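Local structure of peroxiredoxin (Akkermansia muciniphila, 6KHX) at residues 39-44 with 79-84. The protein probably reduces hydrogen peroxide and organic hydroperoxides through reactive cysteines, as a typical 2-Cys peroxiredoxin built on the thioredoxin fold. Numbering follows the deposited sequence.
Sequences FFYPKD and FSHWAW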
loop_
_atom_site.group_PDB
_atom_site.type_symbol
_atom_site.label_atom_id
_atom_site.label_comp_id
_atom_site.label_asym_id
_atom_site.label_seq_id
_atom_site.Cartn_x
_atom_site.Cartn_y
_atom_site.Cartn_z
ATOM N N PHE B 39 39.666 1.934 -15.578
ATOM C CA PHE B 39 39.019 1.783 -16.877
ATOM C C PHE B 39 38.430 0.385 -17.043
ATOM O O PHE B 39 39.052 -0.623 -16.688
ATOM C CB PHE B 39 39.980 2.128 -18.046
ATOM C CG PHE B 39 41.054 1.109 -18.297
ATOM C CD1 PHE B 39 42.217 1.103 -17.548
ATOM C CD2 PHE B 39 40.913 0.181 -19.315
ATOM C CE1 PHE B 39 43.209 0.166 -17.789
ATOM C CE2 PHE B 39 41.906 -0.755 -19.565
ATOM C CZ PHE B 39 43.053 -0.763 -18.801
ATOM N N PHE B 40 37.213 0.353 -17.582
ATOM C CA PHE B 40 36.458 -0.854 -17.882
ATOM C C PHE B 40 36.488 -1.117 -19.382
ATOM O O PHE B 40 36.345 -0.180 -20.184
ATOM C CB PHE B 40 34.993 -0.712 -17.438
ATOM C CG PHE B 40 34.811 -0.415 -15.972
ATOM C CD1 PHE B 40 34.991 0.869 -15.480
ATOM C CD2 PHE B 40 34.429 -1.416 -15.091
ATOM C CE1 PHE B 40 34.817 1.145 -14.137
ATOM C CE2 PHE B 40 34.247 -1.146 -13.747
ATOM C CZ PHE B 40 34.438 0.135 -13.267
ATOM N N TYR B 41 36.609 -2.394 -19.741
ATOM C CA TYR B 41 36.513 -2.921 -21.094
ATOM C C TYR B 41 35.583 -4.125 -21.088
ATOM O O TYR B 41 35.402 -4.768 -20.049
ATOM C CB TYR B 41 37.893 -3.322 -21.641
ATOM C CG TYR B 41 38.563 -4.436 -20.876
ATOM C CD1 TYR B 41 39.272 -4.174 -19.708
ATOM C CD2 TYR B 41 38.495 -5.749 -21.323
ATOM C CE1 TYR B 41 39.892 -5.189 -19.004
ATOM C CE2 TYR B 41 39.111 -6.771 -20.631
ATOM C CZ TYR B 41 39.809 -6.490 -19.472
ATOM O OH TYR B 41 40.422 -7.513 -18.776
ATOM N N PRO B 42 34.985 -4.474 -22.249
ATOM C CA PRO B 42 33.920 -5.495 -22.256
ATOM C C PRO B 42 34.350 -6.946 -22.077
ATOM O O PRO B 42 33.768 -7.649 -21.244
ATOM C CB PRO B 42 33.254 -5.296 -23.626
ATOM C CG PRO B 42 34.274 -4.608 -24.460
ATOM C CD PRO B 42 35.043 -3.734 -23.523
ATOM N N LYS B 43 35.330 -7.425 -22.841
ATOM C CA LYS B 43 35.588 -8.860 -22.883
ATOM C C LYS B 43 37.076 -9.148 -23.034
ATOM O O LYS B 43 37.741 -8.550 -23.887
ATOM C CB LYS B 43 34.834 -9.498 -24.054
ATOM C CG LYS B 43 33.393 -9.876 -23.781
ATOM C CD LYS B 43 32.758 -10.441 -25.040
ATOM C CE LYS B 43 31.249 -10.402 -24.965
ATOM N NZ LYS B 43 30.634 -10.768 -26.263
ATOM N N ASP B 44 37.583 -10.078 -22.224
ATOM C CA ASP B 44 38.904 -10.649 -22.455
ATOM C C ASP B 44 38.930 -11.389 -23.790
ATOM O O ASP B 44 37.912 -11.904 -24.257
ATOM C CB ASP B 44 39.290 -11.618 -21.329
ATOM C CG ASP B 44 39.681 -10.915 -20.037
ATOM O OD1 ASP B 44 39.694 -9.670 -19.997
ATOM O OD2 ASP B 44 39.993 -11.623 -19.057
ATOM N N PHE B 79 40.553 -15.829 -13.679
ATOM C CA PHE B 79 41.255 -16.860 -14.434
ATOM C C PHE B 79 41.319 -16.542 -15.926
ATOM O O PHE B 79 42.323 -16.838 -16.577
ATOM C CB PHE B 79 40.609 -18.222 -14.191
ATOM C CG PHE B 79 40.964 -18.822 -12.863
ATOM C CD1 PHE B 79 40.241 -18.512 -11.725
ATOM C CD2 PHE B 79 42.045 -19.684 -12.749
ATOM C CE1 PHE B 79 40.583 -19.063 -10.501
ATOM C CE2 PHE B 79 42.389 -20.237 -11.529
ATOM C CZ PHE B 79 41.660 -19.925 -10.405
ATOM N N SER B 80 40.282 -15.925 -16.491
ATOM C CA SER B 80 40.410 -15.442 -17.862
ATOM C C SER B 80 41.466 -14.347 -17.958
ATOM O O SER B 80 42.270 -14.332 -18.896
ATOM C CB SER B 80 39.063 -14.949 -18.377
ATOM O OG SER B 80 38.165 -16.032 -18.516
ATOM N N HIS B 81 41.481 -13.420 -16.993
ATOM C CA HIS B 81 42.526 -12.400 -16.951
ATOM C C HIS B 81 43.911 -13.038 -16.892
ATOM O O HIS B 81 44.819 -12.665 -17.648
ATOM C CB HIS B 81 42.319 -11.492 -15.739
ATOM C CG HIS B 81 41.096 -10.633 -15.811
ATOM N ND1 HIS B 81 40.293 -10.565 -16.930
ATOM C CD2 HIS B 81 40.527 -9.818 -14.890
ATOM C CE1 HIS B 81 39.288 -9.737 -16.698
ATOM N NE2 HIS B 81 39.407 -9.272 -15.469
ATOM N N TRP B 82 44.092 -13.998 -15.983
ATOM C CA TRP B 82 45.387 -14.649 -15.825
ATOM C C TRP B 82 45.798 -15.394 -17.092
ATOM O O TRP B 82 46.954 -15.315 -17.520
ATOM C CB TRP B 82 45.348 -15.589 -14.622
ATOM C CG TRP B 82 46.483 -16.561 -14.587
ATOM C CD1 TRP B 82 47.723 -16.364 -14.047
ATOM C CD2 TRP B 82 46.482 -17.890 -15.122
ATOM N NE1 TRP B 82 48.491 -17.491 -14.215
ATOM C CE2 TRP B 82 47.752 -18.441 -14.872
ATOM C CE3 TRP B 82 45.527 -18.667 -15.787
ATOM C CZ2 TRP B 82 48.092 -19.731 -15.262
ATOM C CZ3 TRP B 82 45.865 -19.946 -16.174
ATOM C CH2 TRP B 82 47.137 -20.467 -15.911
ATOM N N ALA B 83 44.870 -16.132 -17.702
ATOM C CA ALA B 83 45.173 -16.793 -18.965
ATOM C C ALA B 83 45.555 -15.780 -20.039
ATOM O O ALA B 83 46.443 -16.038 -20.859
ATOM C CB ALA B 83 43.978 -17.636 -19.412
ATOM N N TRP B 84 44.919 -14.607 -20.029
ATOM C CA TRP B 84 45.164 -13.625 -21.080
ATOM C C TRP B 84 46.533 -12.975 -20.927
ATOM O O TRP B 84 47.205 -12.695 -21.927
ATOM C CB TRP B 84 44.067 -12.565 -21.069
ATOM C CG TRP B 84 43.843 -11.922 -22.391
ATOM C CD1 TRP B 84 44.271 -12.371 -23.603
ATOM C CD2 TRP B 84 43.123 -10.709 -22.642
ATOM N NE1 TRP B 84 43.861 -11.514 -24.597
ATOM C CE2 TRP B 84 43.158 -10.484 -24.032
ATOM C CE3 TRP B 84 42.451 -9.792 -21.827
ATOM C CZ2 TRP B 84 42.545 -9.382 -24.624
ATOM C CZ3 TRP B 84 41.848 -8.695 -22.417
ATOM C CH2 TRP B 84 41.898 -8.501 -23.802
#
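Ser80 CB lies 3.5 Å from Asp44 OD2, where the first turn of helix 78-85 comes up against the loop that follows strand 35-40; the serine hydroxyl turns to Ser80 of the second subunit, so the contact lies beside a subunit interface. His81 comes next and makes the polar link. Its ND1 donates to Asp44 OD2, though the modelled 2.4 Å from ND1 to OD2 is doubtful at this resolution, with the carboxylate oxygen at the ring edge near its plane and the two flat groups turned 51° apart. NE2, on the far side of the imidazole, donates to Val102 O, so both ring nitrogens are used and the ring's rotation is fixed. The other carboxylate oxygen, OD1, receives the Tyr41 hydroxyl on its syn lone pair, OH to OD1 being 2.6 Å. One turn after Ser80, Trp84 swings its indole back over the loop, CG anti to the backbone N (chi1 -153°). Asp44 CA rests over the face of its six-membered ring, 3.8 Å from the centroid, in a CH-pi contact, and Tyr41 CE2 meets the rim at CZ3, 3.8 Å away. Trp84 NE1 bonds to Gly92 O, and Pro50 and Leu53 of helix 48-58 pack on the indole. With an alanine in place of Trp84, a gap would probably open under Asp44 CA and beside Tyr41 CE2, and Gly92 O would lose its indole donor. Tyr41 and His81 thus grip separate oxygens of one buried carboxylate near Cys49; with both imidazole nitrogens donating, His81 is probably protonated and paired with a charged Asp44.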